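Local atomic coordinates of uncharacterized protein YJL217W (PDB entry 3O12), a protein that functions in the galactose metabolic pathway via the GAL83 protein and may control the level of the enolase ENO1. Residues G33-P39 with D70-G76; D147-R151 with Q162-K167; S81-A85 with S181-V186; L96-I102 with K113-S119. One frame throughout, in Å; residues are numbered along the deposited sequence.

Contact 1 (G33-P39 with D70-G76); sequences GTWLNKP and DSGHFLG. With SO4 (sulfate ion), chain C; SO4 (sulfate ion), chain D.
Asp70 OD2 comes within 4.4 Å of Leu36 CD2; the carboxylate is salt-bridged to Arg105. Around Ser71 and Gly72 the chain bends beneath Asn37, whose CB lies 3.3 Å from Gly72 O. At His73, CG stands anti to the carbonyl carbon (chi1 -52°), which brings ND1 to Asn37 O at 2.7 Å in a near-straight bond (174°) within the ring plane; Pro39 CG lies over one imidazole face in a CH-pi contact, and NE2 pairs with Asp54 N. Phe74 forms an antiparallel hydrogen-bonded pair with Leu36. Leu75 is the non-hydrogen-bonded partner of Trp35, its CD1 over the face of the five-membered ring in a CH-pi contact, 3.8 Å from the centroid, while Lys38 and Pro39 lie over the opposite face. Gly76 closes the ladder with Thr34, and a water joins Gly76 O to Thr34 OG1. Strand 34-36 flanks strand 68-78, whose other edge pairs through His73 and Leu75 with strand 185-191; Trp35 and Leu75 pack on Val49 of strand 48-52, and Phe74 on Phe59 and Met103.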
loop_
_atom_site.group_PDB
_atom_site.type_symbol
_atom_site.label_atom_id
_atom_site.label_comp_id
_atom_site.label_asym_id
_atom_site.label_seq_id
_atom_site.Cartn_x
_atom_site.Cartn_y
_atom_site.Cartn_z
ATOM N N GLY A 33 9.177 -11.418 2.203
ATOM C CA GLY A 33 9.048 -10.465 1.119
ATOM C C GLY A 33 10.409 -10.021 0.616
ATOM O O GLY A 33 11.444 -10.251 1.262
ATOM N N THR A 34 10.403 -9.397 -0.556
ATOM C CA THR A 34 11.590 -8.835 -1.184
ATOM C C THR A 34 11.346 -7.343 -1.392
ATOM O O THR A 34 10.251 -6.940 -1.800
ATOM C CB THR A 34 11.831 -9.484 -2.572
ATOM O OG1 THR A 34 11.982 -10.898 -2.411
ATOM C CG2 THR A 34 13.076 -8.923 -3.221
ATOM N N TRP A 35 12.352 -6.523 -1.105
ATOM C CA TRP A 35 12.216 -5.081 -1.315
ATOM C C TRP A 35 12.301 -4.623 -2.761
ATOM O O TRP A 35 13.118 -5.117 -3.559
ATOM C CB TRP A 35 13.271 -4.312 -0.514
ATOM C CG TRP A 35 13.022 -4.277 0.952
ATOM C CD1 TRP A 35 13.623 -5.050 1.906
ATOM C CD2 TRP A 35 12.107 -3.422 1.644
ATOM N NE1 TRP A 35 13.138 -4.729 3.148
ATOM C CE2 TRP A 35 12.204 -3.734 3.017
ATOM C CE3 TRP A 35 11.217 -2.422 1.236
ATOM C CZ2 TRP A 35 11.439 -3.080 3.989
ATOM C CZ3 TRP A 35 10.451 -1.776 2.203
ATOM C CH2 TRP A 35 10.570 -2.112 3.562
ATOM N N LEU A 36 11.431 -3.664 -3.079
ATOM C CA LEU A 36 11.617 -2.745 -4.184
ATOM C C LEU A 36 11.983 -1.411 -3.539
ATOM O O LEU A 36 11.216 -0.876 -2.727
ATOM C CB LEU A 36 10.334 -2.605 -5.004
ATOM C CG LEU A 36 10.415 -1.648 -6.192
ATOM C CD1 LEU A 36 11.300 -2.209 -7.286
ATOM C CD2 LEU A 36 9.018 -1.351 -6.738
ATOM N N ASN A 37 13.161 -0.888 -3.874
ATOM C CA ASN A 37 13.648 0.355 -3.283
ATOM C C ASN A 37 13.740 0.275 -1.754
ATOM O O ASN A 37 13.074 1.020 -1.046
ATOM C CB ASN A 37 12.750 1.531 -3.684
ATOM C CG ASN A 37 12.561 1.648 -5.188
ATOM O OD1 ASN A 37 11.429 1.820 -5.673
ATOM N ND2 ASN A 37 13.658 1.580 -5.933
ATOM N N LYS A 38 14.563 -0.627 -1.232
ATOM C CA LYS A 38 14.716 -0.735 0.213
ATOM C C LYS A 38 15.151 0.613 0.795
ATOM O O LYS A 38 16.087 1.226 0.290
ATOM C CB LYS A 38 15.760 -1.797 0.565
ATOM C CG LYS A 38 15.858 -2.068 2.054
ATOM C CD LYS A 38 16.856 -3.182 2.353
ATOM C CE LYS A 38 16.906 -3.480 3.841
ATOM N NZ LYS A 38 17.904 -4.545 4.150
ATOM N N PRO A 39 14.466 1.078 1.856
ATOM C CA PRO A 39 14.872 2.323 2.521
ATOM C C PRO A 39 16.259 2.211 3.145
ATOM O O PRO A 39 16.697 1.118 3.518
ATOM C CB PRO A 39 13.851 2.479 3.657
ATOM C CG PRO A 39 12.712 1.593 3.319
ATOM C CD PRO A 39 13.243 0.494 2.432
ATOM N N ASP A 70 8.582 5.390 -9.969
ATOM C CA ASP A 70 8.552 4.012 -9.473
ATOM C C ASP A 70 9.593 3.846 -8.377
ATOM O O ASP A 70 10.237 2.799 -8.270
ATOM C CB ASP A 70 8.824 3.037 -10.621
ATOM C CG ASP A 70 8.296 1.627 -10.348
ATOM O OD1 ASP A 70 7.136 1.479 -9.898
ATOM O OD2 ASP A 70 9.041 0.655 -10.614
ATOM N N SER A 71 9.743 4.889 -7.566
ATOM C CA SER A 71 10.806 4.993 -6.556
ATOM C C SER A 71 10.335 4.751 -5.120
ATOM O O SER A 71 11.129 4.815 -4.174
ATOM C CB SER A 71 11.440 6.386 -6.634
ATOM O OG SER A 71 10.436 7.392 -6.508
ATOM N N GLY A 72 9.041 4.498 -4.940
ATOM C CA GLY A 72 8.505 4.285 -3.608
ATOM C C GLY A 72 9.012 3.020 -2.947
ATOM O O GLY A 72 9.505 2.108 -3.616
ATOM N N HIS A 73 8.886 2.957 -1.629
ATOM C CA HIS A 73 9.329 1.776 -0.893
ATOM C C HIS A 73 8.240 0.722 -0.880
ATOM O O HIS A 73 7.095 1.014 -0.552
ATOM C CB HIS A 73 9.706 2.139 0.547
ATOM C CG HIS A 73 10.672 3.278 0.658
ATOM N ND1 HIS A 73 11.952 3.227 0.140
ATOM C CD2 HIS A 73 10.546 4.496 1.235
ATOM C CE1 HIS A 73 12.573 4.365 0.403
ATOM N NE2 HIS A 73 11.741 5.153 1.062
ATOM N N PHE A 74 8.590 -0.518 -1.218
ATOM C CA PHE A 74 7.596 -1.588 -1.288
ATOM C C PHE A 74 8.238 -2.890 -0.844
ATOM O O PHE A 74 9.258 -3.309 -1.401
ATOM C CB PHE A 74 7.059 -1.700 -2.730
ATOM C CG PHE A 74 6.199 -2.916 -2.990
ATOM C CD1 PHE A 74 5.085 -3.194 -2.212
ATOM C CD2 PHE A 74 6.477 -3.752 -4.065
ATOM C CE1 PHE A 74 4.293 -4.302 -2.463
ATOM C CE2 PHE A 74 5.678 -4.861 -4.328
ATOM C CZ PHE A 74 4.586 -5.135 -3.530
ATOM N N LEU A 75 7.668 -3.519 0.181
ATOM C CA LEU A 75 8.127 -4.844 0.594
ATOM C C LEU A 75 7.091 -5.843 0.093
ATOM O O LEU A 75 6.007 -5.972 0.655
ATOM C CB LEU A 75 8.279 -4.935 2.121
ATOM C CG LEU A 75 8.681 -6.298 2.698
ATOM C CD1 LEU A 75 10.024 -6.770 2.112
ATOM C CD2 LEU A 75 8.746 -6.240 4.222
ATOM N N GLY A 76 7.429 -6.546 -0.981
ATOM C CA GLY A 76 6.465 -7.405 -1.647
ATOM C C GLY A 76 6.616 -8.888 -1.345
ATOM O O GLY A 76 7.686 -9.473 -1.526
HETATM S S SO4 C . 15.652 -7.603 -0.337
HETATM O O1 SO4 C . 16.092 -8.860 -0.937
HETATM O O2 SO4 C . 14.571 -7.872 0.602
HETATM O O3 SO4 C . 16.769 -6.970 0.361
HETATM O O4 SO4 C . 15.167 -6.703 -1.378
HETATM S S SO4 D . 11.600 6.433 -10.839
HETATM O O1 SO4 D . 10.599 6.174 -11.870
HETATM O O2 SO4 D . 11.668 5.304 -9.916
HETATM O O3 SO4 D . 12.902 6.600 -11.479
HETATM O O4 SO4 D . 11.257 7.657 -10.115
HETATM O O HOH W 1 9.092 -11.057 -3.197
#

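Contact 2 (D147-R151 with Q162-K167); sequences DFWLR and QVSSDK
Lys167 lays its aliphatic chain across the indole of Trp149 at about a right angle, with CG 3.8 Å from the centroid of the five-membered ring and CD 3.6 Å from NE1. Trp149 CG is anti to the carbonyl carbon (chi1 -71°), which swings the indole over toward the turn, where Ser165 O lies near the ring plane, 3.5 Å from CZ3; Asp147 OD1 lies over the other face. Lys167 NZ and Trp149 NE1 both end on Glu204 OE1, so the same carboxylate oxygen holds both partners of the CH-pi contact. Ser164 OG accepts from Asp166 N (an ST turn) and from Lys167 N (an ST motif). Arg151 runs extended to CD beside Gln162, then bends (chi3 -70°) toward Gln86 and the Trp170 ring. On the other face of the sheet, Leu150 CD2 meets Val163 CG2 at 4.1 Å. Four backbone bonds join Trp149 to Ser164 and Arg151 to Gln162. This hairpin of strands 148-155 and 158-164 is flanked by strand 83-91, which pairs with Phe148 and Leu150 through the backbone.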
loop_
_atom_site.group_PDB
_atom_site.type_symbol
_atom_site.label_atom_id
_atom_site.label_comp_id
_atom_site.label_asym_id
_atom_site.label_seq_id
_atom_site.Cartn_x
_atom_site.Cartn_y
_atom_site.Cartn_z
ATOM N N ASP A 147 -3.145 4.701 12.992
ATOM C CA ASP A 147 -3.291 3.282 13.314
ATOM C C ASP A 147 -4.509 2.715 12.604
ATOM O O ASP A 147 -5.647 2.951 13.013
ATOM C CB ASP A 147 -3.429 3.108 14.824
ATOM C CG ASP A 147 -3.322 1.661 15.272
ATOM O OD1 ASP A 147 -3.115 0.765 14.431
ATOM O OD2 ASP A 147 -3.435 1.418 16.498
ATOM N N PHE A 148 -4.275 1.988 11.515
ATOM C CA PHE A 148 -5.378 1.396 10.776
ATOM C C PHE A 148 -4.934 0.080 10.157
ATOM O O PHE A 148 -3.735 -0.222 10.111
ATOM C CB PHE A 148 -5.900 2.349 9.682
ATOM C CG PHE A 148 -4.901 2.636 8.587
ATOM C CD1 PHE A 148 -4.882 1.871 7.419
ATOM C CD2 PHE A 148 -3.974 3.662 8.717
ATOM C CE1 PHE A 148 -3.960 2.128 6.402
ATOM C CE2 PHE A 148 -3.039 3.913 7.700
ATOM C CZ PHE A 148 -3.039 3.145 6.546
ATOM N N TRP A 149 -5.908 -0.703 9.705
ATOM C CA TRP A 149 -5.649 -1.948 8.993
ATOM C C TRP A 149 -6.181 -1.851 7.574
ATOM O O TRP A 149 -7.176 -1.160 7.299
ATOM C CB TRP A 149 -6.340 -3.141 9.668
ATOM C CG TRP A 149 -5.763 -3.575 10.997
ATOM C CD1 TRP A 149 -4.918 -4.623 11.215
ATOM C CD2 TRP A 149 -6.021 -2.991 12.279
ATOM N NE1 TRP A 149 -4.626 -4.722 12.555
ATOM C CE2 TRP A 149 -5.287 -3.730 13.231
ATOM C CE3 TRP A 149 -6.792 -1.908 12.712
ATOM C CZ2 TRP A 149 -5.310 -3.424 14.598
ATOM C CZ3 TRP A 149 -6.812 -1.600 14.073
ATOM C CH2 TRP A 149 -6.073 -2.358 14.996
ATOM N N LEU A 150 -5.522 -2.561 6.669
ATOM C CA LEU A 150 -6.005 -2.744 5.303
ATOM C C LEU A 150 -6.151 -4.209 5.000
ATOM O O LEU A 150 -5.354 -5.028 5.458
ATOM C CB LEU A 150 -5.037 -2.144 4.284
ATOM C CG LEU A 150 -4.959 -0.624 4.321
ATOM C CD1 LEU A 150 -3.708 -0.125 3.612
ATOM C CD2 LEU A 150 -6.232 0.016 3.726
ATOM N N ARG A 151 -7.149 -4.546 4.198
ATOM C CA ARG A 151 -7.341 -5.896 3.707
ATOM C C ARG A 151 -7.585 -5.797 2.218
ATOM O O ARG A 151 -8.443 -5.039 1.756
ATOM C CB ARG A 151 -8.523 -6.579 4.400
ATOM C CG ARG A 151 -8.840 -7.966 3.861
ATOM C CD ARG A 151 -10.073 -8.541 4.531
ATOM N NE ARG A 151 -9.808 -8.879 5.923
ATOM C CZ ARG A 151 -10.737 -9.268 6.793
ATOM N NH1 ARG A 151 -12.006 -9.353 6.416
ATOM N NH2 ARG A 151 -10.393 -9.576 8.034
ATOM N N GLN A 162 -10.466 -3.134 1.540
ATOM C CA GLN A 162 -11.233 -2.760 2.718
ATOM C C GLN A 162 -10.299 -2.128 3.742
ATOM O O GLN A 162 -9.087 -2.407 3.762
ATOM C CB GLN A 162 -11.901 -3.987 3.334
ATOM C CG GLN A 162 -12.911 -4.670 2.429
ATOM C CD GLN A 162 -13.307 -6.035 2.947
ATOM O OE1 GLN A 162 -14.176 -6.164 3.816
ATOM N NE2 GLN A 162 -12.670 -7.065 2.420
ATOM N N VAL A 163 -10.855 -1.279 4.600
ATOM C CA VAL A 163 -10.081 -0.617 5.639
ATOM C C VAL A 163 -10.761 -0.866 6.979
ATOM O O VAL A 163 -11.966 -1.118 7.027
ATOM C CB VAL A 163 -9.962 0.902 5.352
ATOM C CG1 VAL A 163 -11.338 1.577 5.415
ATOM C CG2 VAL A 163 -9.012 1.576 6.315
ATOM N N SER A 164 -9.999 -0.809 8.064
ATOM C CA SER A 164 -10.602 -0.956 9.385
ATOM C C SER A 164 -9.883 -0.131 10.440
ATOM O O SER A 164 -8.662 -0.003 10.412
ATOM C CB SER A 164 -10.614 -2.429 9.796
ATOM O OG SER A 164 -11.231 -2.588 11.068
ATOM N N SER A 165 -10.648 0.436 11.373
ATOM C CA SER A 165 -10.060 1.169 12.486
ATOM C C SER A 165 -9.998 0.315 13.747
ATOM O O SER A 165 -9.395 0.717 14.743
ATOM C CB SER A 165 -10.876 2.426 12.772
ATOM O OG SER A 165 -12.172 2.074 13.222
ATOM N N ASP A 166 -10.610 -0.866 13.708
ATOM C CA ASP A 166 -10.757 -1.668 14.924
ATOM C C ASP A 166 -10.496 -3.164 14.740
ATOM O O ASP A 166 -10.530 -3.932 15.708
ATOM C CB ASP A 166 -12.133 -1.432 15.565
ATOM C CG ASP A 166 -13.289 -1.784 14.639
ATOM O OD1 ASP A 166 -14.442 -1.455 14.997
ATOM O OD2 ASP A 166 -13.068 -2.384 13.567
ATOM N N LYS A 167 -10.207 -3.562 13.506
ATOM C CA LYS A 167 -9.974 -4.967 13.176
ATOM C C LYS A 167 -11.241 -5.799 13.386
ATOM O O LYS A 167 -11.177 -7.029 13.461
ATOM C CB LYS A 167 -8.796 -5.541 13.982
ATOM C CG LYS A 167 -7.911 -6.489 13.177
ATOM C CD LYS A 167 -6.813 -7.117 14.012
ATOM C CE LYS A 167 -6.017 -8.111 13.174
ATOM N NZ LYS A 167 -4.958 -8.801 13.972
HETATM O O HOH W 2 -7.290 2.515 15.190
#

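Contact 3 (S81-A85 with S181-V186); sequences SAFTA and SDHYLV
The backbones of 81-85 and 181-186 run in roughly the same direction without pairing as strands, from 4.5 Å between Ser81 CA and Asp182 CA to 7.4 Å between Ala85 CA and Val186 CA. At the close end Ser81 CA makes a CA-H...O contact of 3.3 Å with Ser181 O, and a water donates to Ser81 O while accepting from Ser181 N. Farther along, side chains fill the gap. Phe83 CG sits between the backbone N and the carbonyl carbon (chi1 70°), which turns the ring toward segment 181-186; its CE2 edge meets the Tyr184 ring in an offset edge-to-face pair, with centroids 5.7 Å apart and planes at 60°. Strand 83-91 belongs to one sheet and strand 185-191 to the other, so these residues pack between the two layers of a beta sandwich, consistent with the concanavalin A-like fold of this family. Val186 approaches Phe83 from the opposite direction, CG1 lying over the ring face and CG2 3.8 Å from Phe83 CE1. The same CG2 is 3.8 Å from Ala85 CB. Val104, Trp205 and Leu207 add to this apolar layer. The Tyr184 phenol reaches past Ser81, with CE2 3.5 Å from Ser81 O, and its OH bonds to Pro179 O, which holds the ring's outer end. Ser181 OG donates to His183 O at 2.7 Å, fastening the bend that leads into Tyr184.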
loop_
_atom_site.group_PDB
_atom_site.type_symbol
_atom_site.label_atom_id
_atom_site.label_comp_id
_atom_site.label_asym_id
_atom_site.label_seq_id
_atom_site.Cartn_x
_atom_site.Cartn_y
_atom_site.Cartn_z
ATOM N N SER A 81 -2.250 -17.138 -7.684
ATOM C CA SER A 81 -3.106 -16.434 -8.643
ATOM C C SER A 81 -4.303 -15.732 -8.023
ATOM O O SER A 81 -5.039 -15.017 -8.719
ATOM C CB SER A 81 -3.578 -17.390 -9.738
ATOM O OG SER A 81 -4.340 -18.444 -9.189
ATOM N N ALA A 82 -4.503 -15.945 -6.732
ATOM C CA ALA A 82 -5.558 -15.285 -5.972
ATOM C C ALA A 82 -5.125 -15.234 -4.519
ATOM O O ALA A 82 -4.439 -16.145 -4.035
ATOM C CB ALA A 82 -6.850 -16.051 -6.098
ATOM N N PHE A 83 -5.516 -14.184 -3.808
ATOM C CA PHE A 83 -5.096 -14.044 -2.421
ATOM C C PHE A 83 -5.945 -13.042 -1.658
ATOM O O PHE A 83 -6.616 -12.210 -2.262
ATOM C CB PHE A 83 -3.626 -13.587 -2.354
ATOM C CG PHE A 83 -3.415 -12.167 -2.806
ATOM C CD1 PHE A 83 -3.523 -11.113 -1.914
ATOM C CD2 PHE A 83 -3.141 -11.886 -4.137
ATOM C CE1 PHE A 83 -3.354 -9.805 -2.339
ATOM C CE2 PHE A 83 -2.960 -10.586 -4.573
ATOM C CZ PHE A 83 -3.074 -9.540 -3.686
ATOM N N THR A 84 -5.890 -13.133 -0.330
ATOM C CA THR A 84 -6.312 -12.068 0.569
ATOM C C THR A 84 -5.136 -11.742 1.488
ATOM O O THR A 84 -4.509 -12.648 2.064
ATOM C CB THR A 84 -7.533 -12.470 1.407
ATOM O OG1 THR A 84 -8.663 -12.649 0.543
ATOM C CG2 THR A 84 -7.857 -11.396 2.428
ATOM N N ALA A 85 -4.815 -10.461 1.602
ATOM C CA ALA A 85 -3.717 -9.986 2.427
ATOM C C ALA A 85 -4.233 -8.946 3.396
ATOM O O ALA A 85 -5.159 -8.181 3.078
ATOM C CB ALA A 85 -2.607 -9.389 1.548
ATOM N N SER A 181 -3.203 -12.901 -13.113
ATOM C CA SER A 181 -1.772 -13.184 -13.128
ATOM C C SER A 181 -1.530 -14.481 -12.383
ATOM O O SER A 181 -2.281 -14.816 -11.456
ATOM C CB SER A 181 -1.008 -12.042 -12.438
ATOM O OG SER A 181 0.395 -12.202 -12.594
ATOM N N ASP A 182 -0.488 -15.214 -12.779
ATOM C CA ASP A 182 -0.094 -16.413 -12.049
ATOM C C ASP A 182 0.422 -16.068 -10.649
ATOM O O ASP A 182 0.323 -16.873 -9.719
ATOM C CB ASP A 182 0.995 -17.188 -12.810
ATOM C CG ASP A 182 0.469 -17.889 -14.036
ATOM O OD1 ASP A 182 -0.765 -18.066 -14.145
ATOM O OD2 ASP A 182 1.302 -18.272 -14.887
ATOM N N HIS A 183 0.965 -14.860 -10.513
ATOM C CA HIS A 183 1.526 -14.386 -9.252
ATOM C C HIS A 183 1.325 -12.898 -9.089
ATOM O O HIS A 183 1.320 -12.151 -10.065
ATOM C CB HIS A 183 3.029 -14.650 -9.202
ATOM C CG HIS A 183 3.382 -16.096 -9.329
ATOM N ND1 HIS A 183 3.197 -16.994 -8.303
ATOM C CD2 HIS A 183 3.880 -16.802 -10.369
ATOM C CE1 HIS A 183 3.582 -18.194 -8.701
ATOM N NE2 HIS A 183 3.996 -18.107 -9.952
ATOM N N TYR A 184 1.192 -12.477 -7.835
ATOM C CA TYR A 184 1.230 -11.066 -7.491
ATOM C C TYR A 184 2.286 -10.837 -6.426
ATOM O O TYR A 184 2.761 -11.786 -5.790
ATOM C CB TYR A 184 -0.127 -10.586 -6.955
ATOM C CG TYR A 184 -1.276 -10.750 -7.924
ATOM C CD1 TYR A 184 -1.579 -9.753 -8.841
ATOM C CD2 TYR A 184 -2.059 -11.906 -7.920
ATOM C CE1 TYR A 184 -2.643 -9.898 -9.736
ATOM C CE2 TYR A 184 -3.125 -12.060 -8.812
ATOM C CZ TYR A 184 -3.401 -11.057 -9.713
ATOM O OH TYR A 184 -4.459 -11.192 -10.588
ATOM N N LEU A 185 2.656 -9.579 -6.234
ATOM C CA LEU A 185 3.423 -9.171 -5.062
ATOM C C LEU A 185 2.525 -8.291 -4.221
ATOM O O LEU A 185 1.855 -7.413 -4.746
ATOM C CB LEU A 185 4.679 -8.399 -5.481
ATOM C CG LEU A 185 5.677 -9.231 -6.284
ATOM C CD1 LEU A 185 6.676 -8.350 -7.005
ATOM C CD2 LEU A 185 6.384 -10.199 -5.347
ATOM N N VAL A 186 2.484 -8.518 -2.920
ATOM C CA VAL A 186 1.649 -7.702 -2.050
ATOM C C VAL A 186 2.377 -7.434 -0.743
ATOM O O VAL A 186 3.103 -8.291 -0.228
ATOM C CB VAL A 186 0.245 -8.357 -1.814
ATOM C CG1 VAL A 186 0.360 -9.729 -1.149
ATOM C CG2 VAL A 186 -0.674 -7.429 -1.006
HETATM O O HOH W 3 -5.385 -14.353 -11.466
#

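Contact 4 (L96-I102 with K113-S119); sequences LYDQAGI and KAGIEIS. With EDO (1,2-ethanediol), chain G.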
loop_
_atom_site.group_PDB
_atom_site.type_symbol
_atom_site.label_atom_id
_atom_site.label_comp_id
_atom_site.label_asym_id
_atom_site.label_seq_id
_atom_site.Cartn_x
_atom_site.Cartn_y
_atom_site.Cartn_z
ATOM N N LEU A 96 2.823 17.174 3.476
ATOM C CA LEU A 96 2.131 16.998 2.207
ATOM C C LEU A 96 2.705 15.828 1.396
ATOM O O LEU A 96 3.911 15.748 1.162
ATOM C CB LEU A 96 2.193 18.289 1.383
ATOM C CG LEU A 96 1.486 18.284 0.025
ATOM C CD1 LEU A 96 -0.021 18.113 0.192
ATOM C CD2 LEU A 96 1.801 19.555 -0.756
ATOM N N TYR A 97 1.818 14.930 0.981
ATOM C CA TYR A 97 2.160 13.784 0.134
ATOM C C TYR A 97 2.732 12.577 0.879
ATOM O O TYR A 97 2.982 11.551 0.254
ATOM C CB TYR A 97 3.084 14.186 -1.024
ATOM C CG TYR A 97 2.494 15.222 -1.958
ATOM C CD1 TYR A 97 1.263 15.012 -2.573
ATOM C CD2 TYR A 97 3.173 16.402 -2.237
ATOM C CE1 TYR A 97 0.720 15.954 -3.430
ATOM C CE2 TYR A 97 2.641 17.349 -3.094
ATOM C CZ TYR A 97 1.414 17.120 -3.688
ATOM O OH TYR A 97 0.879 18.061 -4.543
ATOM N N ASP A 98 2.948 12.697 2.190
ATOM C CA ASP A 98 3.333 11.542 3.001
ATOM C C ASP A 98 2.299 10.443 2.820
ATOM O O ASP A 98 1.106 10.700 2.950
ATOM C CB ASP A 98 3.390 11.899 4.485
ATOM C CG ASP A 98 4.638 12.668 4.859
ATOM O OD1 ASP A 98 5.373 13.112 3.949
ATOM O OD2 ASP A 98 4.877 12.824 6.075
ATOM N N GLN A 99 2.757 9.223 2.546
ATOM C CA GLN A 99 1.862 8.104 2.269
ATOM C C GLN A 99 2.378 6.808 2.880
ATOM O O GLN A 99 3.578 6.524 2.848
ATOM C CB GLN A 99 1.779 7.813 0.764
ATOM C CG GLN A 99 1.533 8.975 -0.154
ATOM C CD GLN A 99 1.900 8.633 -1.588
ATOM O OE1 GLN A 99 1.744 7.487 -2.036
ATOM N NE2 GLN A 99 2.412 9.619 -2.310
ATOM N N ALA A 100 1.461 5.993 3.376
ATOM C CA ALA A 100 1.801 4.628 3.747
ATOM C C ALA A 100 0.569 3.745 3.652
ATOM O O ALA A 100 -0.569 4.215 3.792
ATOM C CB ALA A 100 2.409 4.579 5.143
ATOM N N GLY A 101 0.799 2.462 3.412
ATOM C CA GLY A 101 -0.288 1.513 3.308
ATOM C C GLY A 101 0.176 0.216 2.697
ATOM O O GLY A 101 1.169 -0.376 3.138
ATOM N N ILE A 102 -0.563 -0.246 1.700
ATOM C CA ILE A 102 -0.277 -1.520 1.059
ATOM C C ILE A 102 -0.207 -1.334 -0.450
ATOM O O ILE A 102 -0.840 -0.436 -1.010
ATOM C CB ILE A 102 -1.372 -2.546 1.428
ATOM C CG1 ILE A 102 -0.864 -3.991 1.280
ATOM C CG2 ILE A 102 -2.664 -2.296 0.633
ATOM C CD1 ILE A 102 -1.813 -5.038 1.875
ATOM N N LYS A 113 -1.920 0.931 -5.108
ATOM C CA LYS A 113 -1.499 1.310 -3.763
ATOM C C LYS A 113 -2.710 1.875 -3.034
ATOM O O LYS A 113 -3.607 2.455 -3.644
ATOM C CB LYS A 113 -0.347 2.322 -3.783
ATOM C CG LYS A 113 -0.681 3.683 -4.366
ATOM C CD LYS A 113 0.530 4.638 -4.348
ATOM C CE LYS A 113 0.133 5.978 -4.951
ATOM N NZ LYS A 113 1.165 7.058 -4.831
ATOM N N ALA A 114 -2.767 1.697 -1.722
ATOM C CA ALA A 114 -3.881 2.219 -0.936
ATOM C C ALA A 114 -3.430 2.466 0.483
ATOM O O ALA A 114 -2.571 1.757 0.995
ATOM C CB ALA A 114 -5.043 1.232 -0.946
ATOM N N GLY A 115 -3.997 3.474 1.121
ATOM C CA GLY A 115 -3.663 3.763 2.506
ATOM C C GLY A 115 -3.937 5.208 2.829
ATOM O O GLY A 115 -4.849 5.804 2.255
ATOM N N ILE A 116 -3.161 5.763 3.748
ATOM C CA ILE A 116 -3.317 7.156 4.140
ATOM C C ILE A 116 -2.324 8.014 3.378
ATOM O O ILE A 116 -1.190 7.606 3.121
ATOM C CB ILE A 116 -3.131 7.327 5.651
ATOM C CG1 ILE A 116 -4.333 6.745 6.391
ATOM C CG2 ILE A 116 -2.940 8.802 6.015
ATOM C CD1 ILE A 116 -5.633 7.488 6.133
ATOM N N GLU A 117 -2.771 9.201 2.988
ATOM C CA GLU A 117 -1.924 10.140 2.280
ATOM C C GLU A 117 -2.307 11.523 2.753
ATOM O O GLU A 117 -3.481 11.786 3.012
ATOM C CB GLU A 117 -2.164 10.041 0.778
ATOM C CG GLU A 117 -1.351 11.020 -0.043
ATOM C CD GLU A 117 -1.767 11.035 -1.494
ATOM O OE1 GLU A 117 -2.947 10.728 -1.771
ATOM O OE2 GLU A 117 -0.920 11.360 -2.353
ATOM N N ILE A 118 -1.328 12.405 2.880
ATOM C CA ILE A 118 -1.643 13.800 3.188
ATOM C C ILE A 118 -1.802 14.594 1.893
ATOM O O ILE A 118 -0.829 14.841 1.184
ATOM C CB ILE A 118 -0.567 14.449 4.069
ATOM C CG1 ILE A 118 -0.278 13.582 5.294
ATOM C CG2 ILE A 118 -0.997 15.845 4.491
ATOM C CD1 ILE A 118 -1.514 13.120 6.029
ATOM N N SER A 119 -3.038 14.970 1.576
ATOM C CA SER A 119 -3.314 15.753 0.378
ATOM C C SER A 119 -4.486 16.688 0.635
ATOM O O SER A 119 -5.346 16.405 1.471
ATOM C CB SER A 119 -3.609 14.846 -0.819
ATOM O OG SER A 119 -4.843 14.165 -0.661
HETATM C C1 EDO G . -1.330 9.565 -4.965
HETATM O O1 EDO G . -1.174 9.110 -3.617
HETATM C C2 EDO G . -0.003 9.431 -5.697
HETATM O O2 EDO G . 1.074 9.965 -4.912
#
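Two glycines face each other where both segments turn a corner: Gly101 CA and Gly115 CA are only 4.1 Å apart, in an antiparallel non-hydrogen-bonded pair. Gly115 has backbone angles that call for glycine, and at Gly101 a CB would run into Ala114 O. With no side chains between them the strands close up, each CA offering a C-H to a carbonyl opposite, Gly101 to Ala114 O and Gly115 to Ala100 O. On one side Ile102 pairs with Ala114 through two backbone bonds, on the other Ala100 with Ile116. Strands 99-100 and 102-105 both run antiparallel to 110-119 in one sheet of the sandwich, and on the inner face Ile102 and Ile116 pack on Leu150 and Phe148 of the other sheet. The opposite face is polar. Gln99 and Glu117 lie side by side, pointing the same way, with Gln99 CG 3.5 Å from Glu117 CG and the amide and carboxylate planes 62° apart. Gln99 NE2 donates to Tyr97 O in the amide plane (3.3 Å). Lys113 NZ lies near Gln99 OE1, though its position is less certain. A 1,2-ethanediol, probably from the crystallisation liquor, donates through O1 to Glu117 OE2 at 2.6 Å and bonds to Asp58 OD1; such molecules often mark pockets. Toward the exposed end, Tyr97 N donates to Ile118 O at 2.7 Å and Ile118 N returns a bond to Asp98 O.

From the N terminus, contact 1 closes first, bringing 33-39 back against 70-76 around a loop that holds strands 41-45, 48-52 and 59-61. The chain then enters the long span that contact 3 closes between 81-85 and 181-186. Within this span lie contact 4 and then contact 2, each closing a short loop, one after the other; none of the four cross. Contacts 1 and 4 lie in one sheet and contact 2 in the other, while contact 3 joins the layers. Contact 3 touches the other three: Phe74 meets Leu185, Arg151 meets Ala85, and Val186 meets Ile102. Leu150 and Phe148 of contact 2 pack against contact 4.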